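Local coordinates for protein GDP-L-fucose synthase (Campylobacter jejuni subsp. jejuni serotype O:2, PDB 7M13) that is an NADPH-dependent GDP-D-glycero-L-gluco-heptose synthase that serves the making of the capsular polysaccharide, at residues Val69-Ala74 and Lys181-Pro186; Lys264-Asp269 and Thr275-Gly280. All blocks are in the same frame, centred on the assembly; numbering follows the deposited sequence.

Contact 1: Val69-Ala74 and Lys181-Pro186; sequences VLPCGA and KSRVLP. With NAP (NADP nicotinamide-adenine-dinucleotide phosphate), chain E.
Ser-182 OG accepts a short, nearly straight hydrogen bond from the backbone amide of Ala-74 (Ala-74 N to Ser-182 OG 2.7 Å, 170° at the hydrogen), the one bond that joins 69-74 directly to 181-186. Ser-182 OG also lies 3.4 Å from Ala-74 CB and 3.5 Å from Gly-73 CA. Serine suits this place because its short arm puts an acceptor right at the opposite backbone, and Gly-73, lacking a side chain, lets the two backbone segments come this close.

The next residue, Arg-183, stands at the N-cap position of helix 184-199 and sends its side chain to the bound NADP. With CG beside the backbone N (chi1 -66°) and the chain extended from there to NE, the guanidinium reaches the pyrophosphate and spans both phosphates. NH1 of Arg-183 gives a 2.8 Å bond to O1A of the cofactor, which meets the guanidinium at its edge and in its plane; NH2 of Arg-183 gives a longer one, 3.2 Å, to O1N on the nicotinamide side. Two bonds to separate phosphates restrain rotation of the group, and its positive charge probably offsets part of theirs. Pro-71 CG comes obliquely to Arg-183 NH1 at 4.3 Å, a loose apolar neighbour beside the phosphate-binding group.

Val-69 lines the cofactor further along. Its CG2 lies 3.6 Å from O2D of the nicotinamide ribose, while Val-69 N makes a weak bond of 3.4 Å to O4B of the adenosine ribose. Asn-76 bonds to Gly-73 N and Pro-71 O, helping to shape this loop, and Thr-19 and Ala-20 add backbone amides to the cofactor's grip. A loop after strand 63-66 lying along the dinucleotide, with an arginine from a later segment on the pyrophosphate, belongs to the Rossmann-fold NADP site of this epimerase/dehydratase family member.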
ATOM      1  N   VAL B  69       3.713 -14.855  -6.340  1.00 12.67           N
ATOM      2  CA  VAL B  69       4.500 -13.631  -6.064  1.00 12.45           C
ATOM      3  C   VAL B  69       5.485 -13.400  -7.207  1.00 13.49           C
ATOM      4  O   VAL B  69       5.908 -14.370  -7.843  1.00 14.41           O
ATOM      5  CB  VAL B  69       5.202 -13.725  -4.701  1.00 12.51           C
ATOM      6  CG1 VAL B  69       6.387 -14.696  -4.733  1.00 14.85           C
ATOM      7  CG2 VAL B  69       5.634 -12.363  -4.223  1.00 13.51           C
ATOM      8  N   LEU B  70       5.828 -12.130  -7.434  1.00 12.69           N
ATOM      9  CA  LEU B  70       7.082 -11.723  -8.083  1.00 14.42           C
ATOM     10  C   LEU B  70       8.074 -11.442  -6.977  1.00 15.03           C
ATOM     11  O   LEU B  70       7.975 -10.448  -6.278  1.00 14.05           O
ATOM     12  CB  LEU B  70       6.866 -10.479  -8.937  1.00 15.31           C
ATOM     13  CG  LEU B  70       8.156  -9.885  -9.487  1.00 17.40           C
ATOM     14  CD1 LEU B  70       8.896 -10.881 -10.352  1.00 20.81           C
ATOM     15  CD2 LEU B  70       7.869  -8.610 -10.259  1.00 18.97           C
ATOM     16  N   PRO B  71       9.027 -12.358  -6.720  1.00 15.38           N
ATOM     17  CA  PRO B  71       9.911 -12.198  -5.579  1.00 16.88           C
ATOM     18  C   PRO B  71      10.998 -11.146  -5.805  1.00 17.31           C
ATOM     19  O   PRO B  71      11.356 -10.922  -6.919  1.00 20.44           O
ATOM     20  CB  PRO B  71      10.599 -13.564  -5.479  1.00 18.84           C
ATOM     21  CG  PRO B  71      10.544 -14.123  -6.865  1.00 20.16           C
ATOM     22  CD  PRO B  71       9.284 -13.573  -7.510  1.00 18.54           C
ATOM     23  N   CYS B  72      11.461 -10.528  -4.723  1.00 19.83           N
ATOM     24  CA  CYS B  72      12.522  -9.506  -4.716  1.00 21.76           C
ATOM     25  C   CYS B  72      13.821 -10.168  -4.256  1.00 26.35           C
ATOM     26  O   CYS B  72      13.873 -10.632  -3.099  1.00 29.00           O
ATOM     27  CB  CYS B  72      12.125  -8.379  -3.778  1.00 24.55           C
ATOM     28  SG  CYS B  72      13.311  -7.020  -3.735  1.00 28.35           S
ATOM     29  N   GLY B  73      14.817 -10.216  -5.130  1.00 26.78           N
ATOM     30  CA  GLY B  73      16.144 -10.774  -4.802  1.00 27.01           C
ATOM     31  C   GLY B  73      17.266  -9.872  -5.272  1.00 28.98           C
ATOM     32  O   GLY B  73      16.989  -8.880  -5.955  1.00 26.59           O
ATOM     33  N   ALA B  74      18.511 -10.197  -4.921  1.00 30.73           N
ATOM     34  CA  ALA B  74      19.697  -9.391  -5.290  1.00 33.80           C
ATOM     35  C   ALA B  74      19.714  -9.172  -6.802  1.00 29.90           C
ATOM     36  O   ALA B  74      19.980  -8.035  -7.217  1.00 35.24           O
ATOM     37  CB  ALA B  74      20.966 -10.075  -4.840  1.00 35.93           C
ATOM     38  N   LYS B 181      19.366 -16.254  -7.090  1.00 42.47           N
ATOM     39  CA  LYS B 181      17.926 -15.946  -6.839  1.00 39.84           C
ATOM     40  C   LYS B 181      17.750 -15.485  -5.386  1.00 36.98           C
ATOM     41  O   LYS B 181      16.605 -15.320  -4.950  1.00 31.75           O
ATOM     42  CB  LYS B 181      17.043 -17.168  -7.119  1.00 43.18           C
ATOM     43  CG  LYS B 181      17.005 -17.625  -8.574  1.00 48.27           C
ATOM     44  CD  LYS B 181      16.369 -16.622  -9.518  1.00 47.84           C
ATOM     45  CE  LYS B 181      17.279 -16.191 -10.649  1.00 51.77           C
ATOM     46  NZ  LYS B 181      16.962 -16.888 -11.917  1.00 49.90           N
ATOM     47  N   SER B 182      18.839 -15.296  -4.638  1.00 33.32           N
ATOM     48  CA  SER B 182      18.768 -14.928  -3.199  1.00 31.46           C
ATOM     49  C   SER B 182      17.927 -15.974  -2.455  1.00 31.26           C
ATOM     50  O   SER B 182      17.331 -15.640  -1.410  1.00 31.23           O
ATOM     51  CB  SER B 182      18.201 -13.538  -3.018  1.00 33.36           C
ATOM     52  OG  SER B 182      18.996 -12.572  -3.699  1.00 32.65           O
ATOM     53  N   ARG B 183      17.884 -17.212  -2.953  1.00 29.33           N
ATOM     54  CA  ARG B 183      17.296 -18.333  -2.182  1.00 30.10           C
ATOM     55  C   ARG B 183      18.422 -18.952  -1.367  1.00 31.05           C
ATOM     56  O   ARG B 183      19.073 -19.905  -1.879  1.00 28.60           O
ATOM     57  CB  ARG B 183      16.602 -19.303  -3.125  1.00 32.55           C
ATOM     58  CG  ARG B 183      15.405 -18.653  -3.792  1.00 31.55           C
ATOM     59  CD  ARG B 183      14.590 -19.637  -4.559  1.00 30.35           C
ATOM     60  NE  ARG B 183      13.587 -18.905  -5.311  1.00 29.45           N
ATOM     61  CZ  ARG B 183      12.293 -18.833  -5.007  1.00 30.81           C
ATOM     62  NH1 ARG B 183      11.496 -18.133  -5.802  1.00 27.04           N
ATOM     63  NH2 ARG B 183      11.795 -19.484  -3.961  1.00 28.07           N
ATOM     64  N   VAL B 184      18.656 -18.394  -0.175  1.00 29.51           N
ATOM     65  CA  VAL B 184      19.973 -18.484   0.522  1.00 29.15           C
ATOM     66  C   VAL B 184      20.267 -19.966   0.773  1.00 28.23           C
ATOM     67  O   VAL B 184      21.369 -20.420   0.411  1.00 28.64           O
ATOM     68  CB  VAL B 184      20.008 -17.664   1.830  1.00 32.40           C
ATOM     69  CG1 VAL B 184      21.229 -17.990   2.679  1.00 38.40           C
ATOM     70  CG2 VAL B 184      19.940 -16.171   1.556  1.00 34.77           C
ATOM     71  N   LEU B 185      19.347 -20.700   1.409  1.00 27.11           N
ATOM     72  CA  LEU B 185      19.682 -22.067   1.885  1.00 26.84           C
ATOM     73  C   LEU B 185      19.746 -23.013   0.690  1.00 27.46           C
ATOM     74  O   LEU B 185      20.730 -23.728   0.539  1.00 29.63           O
ATOM     75  CB  LEU B 185      18.704 -22.512   2.975  1.00 25.98           C
ATOM     76  CG  LEU B 185      19.130 -23.702   3.829  1.00 28.01           C
ATOM     77  CD1 LEU B 185      20.639 -23.749   4.040  1.00 27.71           C
ATOM     78  CD2 LEU B 185      18.420 -23.711   5.169  1.00 27.16           C
ATOM     79  N   PRO B 186      18.769 -23.047  -0.245  1.00 25.21           N
ATOM     80  CA  PRO B 186      18.890 -23.924  -1.409  1.00 24.25           C
ATOM     81  C   PRO B 186      20.178 -23.694  -2.207  1.00 26.13           C
ATOM     82  O   PRO B 186      20.767 -24.684  -2.612  1.00 27.84           O
ATOM     83  CB  PRO B 186      17.636 -23.608  -2.243  1.00 23.16           C
ATOM     84  CG  PRO B 186      16.627 -23.194  -1.178  1.00 25.23           C
ATOM     85  CD  PRO B 186      17.450 -22.383  -0.196  1.00 24.25           C
TER
HETATM   86  PA  NAP E 401       7.958 -18.825  -5.601  1.00 15.45           P
HETATM   87  O1A NAP E 401       8.752 -17.638  -6.061  1.00 16.81           O
HETATM   88  O2A NAP E 401       8.700 -20.128  -5.435  1.00 17.63           O
HETATM   89  O5B NAP E 401       6.753 -19.132  -6.560  1.00 14.99           O
HETATM   90  C5B NAP E 401       5.869 -18.093  -6.977  1.00 16.15           C
HETATM   91  C4B NAP E 401       4.900 -18.711  -7.936  1.00 18.05           C
HETATM   92  O4B NAP E 401       3.941 -17.687  -8.289  1.00 16.49           O
HETATM   93  C3B NAP E 401       5.528 -19.208  -9.256  1.00 21.21           C
HETATM   94  O3B NAP E 401       5.167 -20.568  -9.472  1.00 21.36           O
HETATM   95  C2B NAP E 401       4.978 -18.242 -10.298  1.00 18.93           C
HETATM   96  O2B NAP E 401       4.697 -18.854 -11.558  1.00 20.00           O
HETATM   97  C1B NAP E 401       3.658 -17.815  -9.666  1.00 16.26           C
HETATM   98  N9A NAP E 401       3.209 -16.541 -10.187  1.00 15.22           N
HETATM   99  C8A NAP E 401       3.841 -15.337 -10.123  1.00 14.95           C
HETATM  100  N7A NAP E 401       3.240 -14.383 -10.792  1.00 16.20           N
HETATM  101  C5A NAP E 401       2.141 -15.005 -11.345  1.00 13.61           C
HETATM  102  C6A NAP E 401       1.114 -14.529 -12.180  1.00 15.18           C
HETATM  103  N6A NAP E 401       1.051 -13.279 -12.654  1.00 14.97           N
HETATM  104  N1A NAP E 401       0.175 -15.423 -12.559  1.00 15.06           N
HETATM  105  C2A NAP E 401       0.255 -16.684 -12.111  1.00 14.94           C
HETATM  106  N3A NAP E 401       1.182 -17.241 -11.330  1.00 15.71           N
HETATM  107  C4A NAP E 401       2.109 -16.337 -10.986  1.00 14.58           C
HETATM  108  O3  NAP E 401       7.245 -18.451  -4.221  1.00 15.25           O
HETATM  109  PN  NAP E 401       7.625 -18.922  -2.758  1.00 14.26           P
HETATM  110  O1N NAP E 401       9.076 -18.711  -2.566  1.00 15.89           O
HETATM  111  O2N NAP E 401       7.042 -20.267  -2.578  1.00 15.00           O
HETATM  112  O5D NAP E 401       6.807 -17.845  -1.884  1.00 15.18           O
HETATM  113  C5D NAP E 401       5.497 -18.119  -1.445  1.00 14.33           C
HETATM  114  C4D NAP E 401       5.033 -16.948  -0.627  1.00 13.68           C
HETATM  115  O4D NAP E 401       5.869 -16.814   0.555  1.00 13.59           O
HETATM  116  C3D NAP E 401       5.082 -15.594  -1.348  1.00 14.25           C
HETATM  117  O3D NAP E 401       3.993 -14.757  -0.935  1.00 14.51           O
HETATM  118  C2D NAP E 401       6.407 -15.057  -0.883  1.00 13.19           C
HETATM  119  O2D NAP E 401       6.535 -13.646  -1.028  1.00 13.07           O
HETATM  120  C1D NAP E 401       6.426 -15.501   0.566  1.00 12.60           C
HETATM  121  N1N NAP E 401       7.806 -15.508   1.102  1.00 14.35           N
HETATM  122  C2N NAP E 401       8.776 -16.317   0.580  1.00 15.29           C
HETATM  123  C3N NAP E 401      10.052 -16.241   1.028  1.00 15.71           C
HETATM  124  C7N NAP E 401      11.150 -17.086   0.489  1.00 16.79           C
HETATM  125  O7N NAP E 401      12.253 -17.082   1.071  1.00 17.03           O
HETATM  126  N7N NAP E 401      10.897 -17.820  -0.592  1.00 16.27           N
HETATM  127  C4N NAP E 401      10.387 -15.343   2.115  1.00 15.89           C
HETATM  128  C5N NAP E 401       9.304 -14.549   2.648  1.00 15.57           C
HETATM  129  C6N NAP E 401       8.126 -14.595   2.105  1.00 15.73           C
HETATM  130  P2B NAP E 401       5.892 -19.148 -12.607  1.00 25.06           P
HETATM  131  O1X NAP E 401       6.576 -20.359 -12.037  1.00 29.78           O
HETATM  132  O2X NAP E 401       6.733 -17.956 -12.742  1.00 22.08           O
HETATM  133  O3X NAP E 401       5.148 -19.438 -13.925  1.00 27.60           O

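Contact 2: Lys264-Asp269 and Thr275-Gly280; sequences KDLIKD and THINIG
Leu-266 turns its side chain from the weakly bonded helical turn around 264-266 toward Thr-275 and Ile-277. Its CB stands 4.2 Å from Thr-275 CB, the level at which the two backbones come nearest. Beyond CG, which lies beside the backbone N (chi1 -61°), the branches part company: Leu-266 CD1 sits 3.4 Å from the carbonyl oxygen of Thr-275, and Leu-266 CD2 meets Ile-277 CD1 at 3.8 Å, with the two side chains crossing at about a right angle. A branched leucine tip serves well here, since each methyl fills a different side of the packing.

Ile-277 belongs to the short strand 277-278, which pairs in parallel with strand 162-171 in the mixed central sheet of this Rossmann-type domain; the helical turn thus packs on the sheet strand that follows it in the chain. Ile-163 of that neighbouring strand touches both Leu-266 and Ile-277, and Lys-323 and Ile-324 of helix 322-326 border the same cluster. Thr-275 combines two roles: its CG2 lies alongside Ile-267 CG2 at 3.9 Å, the pair pointing the same way, whereas OG1, a buried polar atom, is bonded to Glu-152 of helix 138-158.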
ATOM      1  N   LYS B 264     -11.781 -13.742  14.452  1.00 17.00           N
ATOM      2  CA  LYS B 264     -12.272 -13.514  15.837  1.00 18.79           C
ATOM      3  C   LYS B 264     -11.194 -13.912  16.861  1.00 18.87           C
ATOM      4  O   LYS B 264     -11.098 -13.222  17.884  1.00 21.20           O
ATOM      5  CB  LYS B 264     -13.614 -14.221  16.051  1.00 24.14           C
ATOM      6  CG  LYS B 264     -13.579 -15.735  15.957  1.00 30.60           C
ATOM      7  CD  LYS B 264     -14.841 -16.379  16.522  1.00 38.09           C
ATOM      8  CE  LYS B 264     -14.662 -17.846  16.856  1.00 43.24           C
ATOM      9  NZ  LYS B 264     -15.405 -18.699  15.898  1.00 48.84           N
ATOM     10  N   ASP B 265     -10.333 -14.893  16.559  1.00 17.44           N
ATOM     11  CA  ASP B 265      -9.250 -15.328  17.489  1.00 18.33           C
ATOM     12  C   ASP B 265      -8.151 -14.268  17.572  1.00 17.10           C
ATOM     13  O   ASP B 265      -7.397 -14.243  18.559  1.00 20.10           O
ATOM     14  CB  ASP B 265      -8.687 -16.686  17.096  1.00 19.49           C
ATOM     15  CG  ASP B 265      -9.742 -17.788  17.060  1.00 23.27           C
ATOM     16  OD1 ASP B 265     -10.576 -17.857  18.021  1.00 25.73           O
ATOM     17  OD2 ASP B 265      -9.779 -18.551  16.082  1.00 21.36           O
ATOM     18  N   LEU B 266      -8.001 -13.448  16.532  1.00 16.44           N
ATOM     19  CA  LEU B 266      -6.890 -12.480  16.433  1.00 16.38           C
ATOM     20  C   LEU B 266      -7.249 -11.125  17.027  1.00 18.88           C
ATOM     21  O   LEU B 266      -6.345 -10.288  17.168  1.00 22.08           O
ATOM     22  CB  LEU B 266      -6.536 -12.336  14.946  1.00 15.58           C
ATOM     23  CG  LEU B 266      -6.067 -13.639  14.320  1.00 17.33           C
ATOM     24  CD1 LEU B 266      -5.931 -13.496  12.811  1.00 16.99           C
ATOM     25  CD2 LEU B 266      -4.745 -14.089  14.912  1.00 20.87           C
ATOM     26  N   ILE B 267      -8.518 -10.873  17.322  1.00 20.34           N
ATOM     27  CA  ILE B 267      -8.899  -9.582  17.952  1.00 23.67           C
ATOM     28  C   ILE B 267      -9.460  -9.857  19.358  1.00 27.50           C
ATOM     29  O   ILE B 267      -9.940  -8.905  19.963  1.00 35.36           O
ATOM     30  CB  ILE B 267      -9.880  -8.829  17.047  1.00 25.00           C
ATOM     31  CG1 ILE B 267     -11.230  -9.541  16.971  1.00 24.15           C
ATOM     32  CG2 ILE B 267      -9.248  -8.617  15.682  1.00 22.81           C
ATOM     33  CD1 ILE B 267     -12.306  -8.771  16.249  1.00 29.10           C
ATOM     34  N   LYS B 268      -9.429 -11.112  19.816  1.00 31.82           N
ATOM     35  CA  LYS B 268      -9.762 -11.493  21.219  1.00 38.75           C
ATOM     36  C   LYS B 268      -8.674 -10.936  22.146  1.00 36.49           C
ATOM     37  O   LYS B 268      -7.525 -11.430  22.078  1.00 41.84           O
ATOM     38  CB  LYS B 268      -9.883 -13.014  21.350  1.00 40.59           C
ATOM     39  CG  LYS B 268     -10.497 -13.504  22.656  1.00 47.39           C
ATOM     40  CD  LYS B 268     -10.925 -14.957  22.601  1.00 50.86           C
ATOM     41  CE  LYS B 268     -12.001 -15.227  21.565  1.00 54.09           C
ATOM     42  NZ  LYS B 268     -12.447 -16.642  21.589  1.00 50.21           N
ATOM     43  N   ASP B 269      -9.022  -9.925  22.956  1.00 45.69           N
ATOM     44  CA  ASP B 269      -8.107  -9.241  23.913  1.00 48.16           C
ATOM     45  C   ASP B 269      -6.852  -8.744  23.181  1.00 45.58           C
ATOM     46  O   ASP B 269      -5.779  -8.679  23.812  1.00 44.08           O
ATOM     47  CB  ASP B 269      -7.731 -10.164  25.077  1.00 51.89           C
ATOM     48  CG  ASP B 269      -8.927 -10.808  25.762  1.00 54.44           C
ATOM     49  OD1 ASP B 269      -9.954 -10.111  25.936  1.00 54.94           O
ATOM     50  OD2 ASP B 269      -8.828 -12.006  26.102  1.00 54.19           O
ATOM     51  N   THR B 275      -3.097  -7.669  12.859  1.00 10.89           N
ATOM     52  CA  THR B 275      -3.681  -9.021  12.973  1.00 11.55           C
ATOM     53  C   THR B 275      -3.011 -10.045  12.082  1.00 11.39           C
ATOM     54  O   THR B 275      -3.490 -11.193  12.053  1.00 13.86           O
ATOM     55  CB  THR B 275      -5.185  -8.989  12.749  1.00 12.05           C
ATOM     56  OG1 THR B 275      -5.481  -8.473  11.452  1.00 13.09           O
ATOM     57  CG2 THR B 275      -5.893  -8.211  13.825  1.00 12.68           C
ATOM     58  N   HIS B 276      -1.964  -9.656  11.358  1.00 11.43           N
ATOM     59  CA  HIS B 276      -1.070 -10.624  10.702  1.00 11.15           C
ATOM     60  C   HIS B 276      -0.355 -11.450  11.767  1.00 11.53           C
ATOM     61  O   HIS B 276      -0.337 -11.051  12.961  1.00 12.12           O
ATOM     62  CB  HIS B 276      -0.080  -9.921   9.779  1.00 11.45           C
ATOM     63  CG  HIS B 276       0.748  -8.875  10.409  1.00 11.39           C
ATOM     64  ND1 HIS B 276       0.259  -7.644  10.725  1.00 12.96           N
ATOM     65  CD2 HIS B 276       2.046  -8.909  10.811  1.00 12.17           C
ATOM     66  CE1 HIS B 276       1.229  -6.933  11.290  1.00 13.74           C
ATOM     67  NE2 HIS B 276       2.330  -7.691  11.354  1.00 12.36           N
ATOM     68  N   ILE B 277       0.197 -12.589  11.363  1.00 11.18           N
ATOM     69  CA  ILE B 277       0.868 -13.515  12.324  1.00 10.67           C
ATOM     70  C   ILE B 277       2.224 -13.875  11.763  1.00 11.60           C
ATOM     71  O   ILE B 277       2.304 -14.447  10.674  1.00 11.32           O
ATOM     72  CB  ILE B 277       0.044 -14.798  12.511  1.00 11.63           C
ATOM     73  CG1 ILE B 277      -1.458 -14.557  12.668  1.00 13.92           C
ATOM     74  CG2 ILE B 277       0.622 -15.608  13.648  1.00 14.67           C
ATOM     75  CD1 ILE B 277      -2.265 -15.820  12.579  1.00 13.47           C
ATOM     76  N   ASN B 278       3.258 -13.699  12.559  1.00  9.65           N
ATOM     77  CA  ASN B 278       4.596 -14.165  12.151  1.00 10.64           C
ATOM     78  C   ASN B 278       4.660 -15.700  12.267  1.00 10.75           C
ATOM     79  O   ASN B 278       4.112 -16.262  13.209  1.00 13.12           O
ATOM     80  CB  ASN B 278       5.680 -13.600  13.047  1.00 10.15           C
ATOM     81  CG  ASN B 278       5.817 -12.112  12.926  1.00 10.91           C
ATOM     82  OD1 ASN B 278       5.468 -11.513  11.900  1.00 12.52           O
ATOM     83  ND2 ASN B 278       6.378 -11.515  13.986  1.00 14.53           N
ATOM     84  N   ILE B 279       5.328 -16.332  11.321  1.00 11.94           N
ATOM     85  CA  ILE B 279       5.576 -17.790  11.390  1.00 12.62           C
ATOM     86  C   ILE B 279       7.083 -17.989  11.237  1.00 12.96           C
ATOM     87  O   ILE B 279       7.782 -17.116  10.711  1.00 14.15           O
ATOM     88  CB  ILE B 279       4.736 -18.576  10.364  1.00 13.29           C
ATOM     89  CG1 ILE B 279       5.042 -18.221   8.914  1.00 15.31           C
ATOM     90  CG2 ILE B 279       3.256 -18.427  10.680  1.00 14.64           C
ATOM     91  CD1 ILE B 279       4.376 -19.112   7.893  1.00 15.02           C
ATOM     92  N   GLY B 280       7.565 -19.112  11.733  1.00 14.13           N
ATOM     93  CA  GLY B 280       9.013 -19.327  11.791  1.00 14.28           C
ATOM     94  C   GLY B 280       9.328 -20.347  12.860  1.00 15.42           C
ATOM     95  O   GLY B 280       8.432 -20.916  13.445  1.00 16.86           O
TER

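Both segments of contact 1 come earlier in the chain than those of contact 2, and the two contacts do not touch: their centres are 27 Å apart and their nearest atoms about 12 Å. What they share is the central sheet. Segment 69-74 follows strand 63-66, segment 181-186 comes after strand 162-171 and leads into helix 184-199, and strand 277-278 of contact 2 pairs in parallel with that same strand 162-171, which also supplies Leu-170 N to the cofactor. The centre of contact 1, at the nucleotide site, lies about 9 Å from the centre of the chain; that of contact 2, where a short helix packs on the sheet away from the cofactor, about 19 Å.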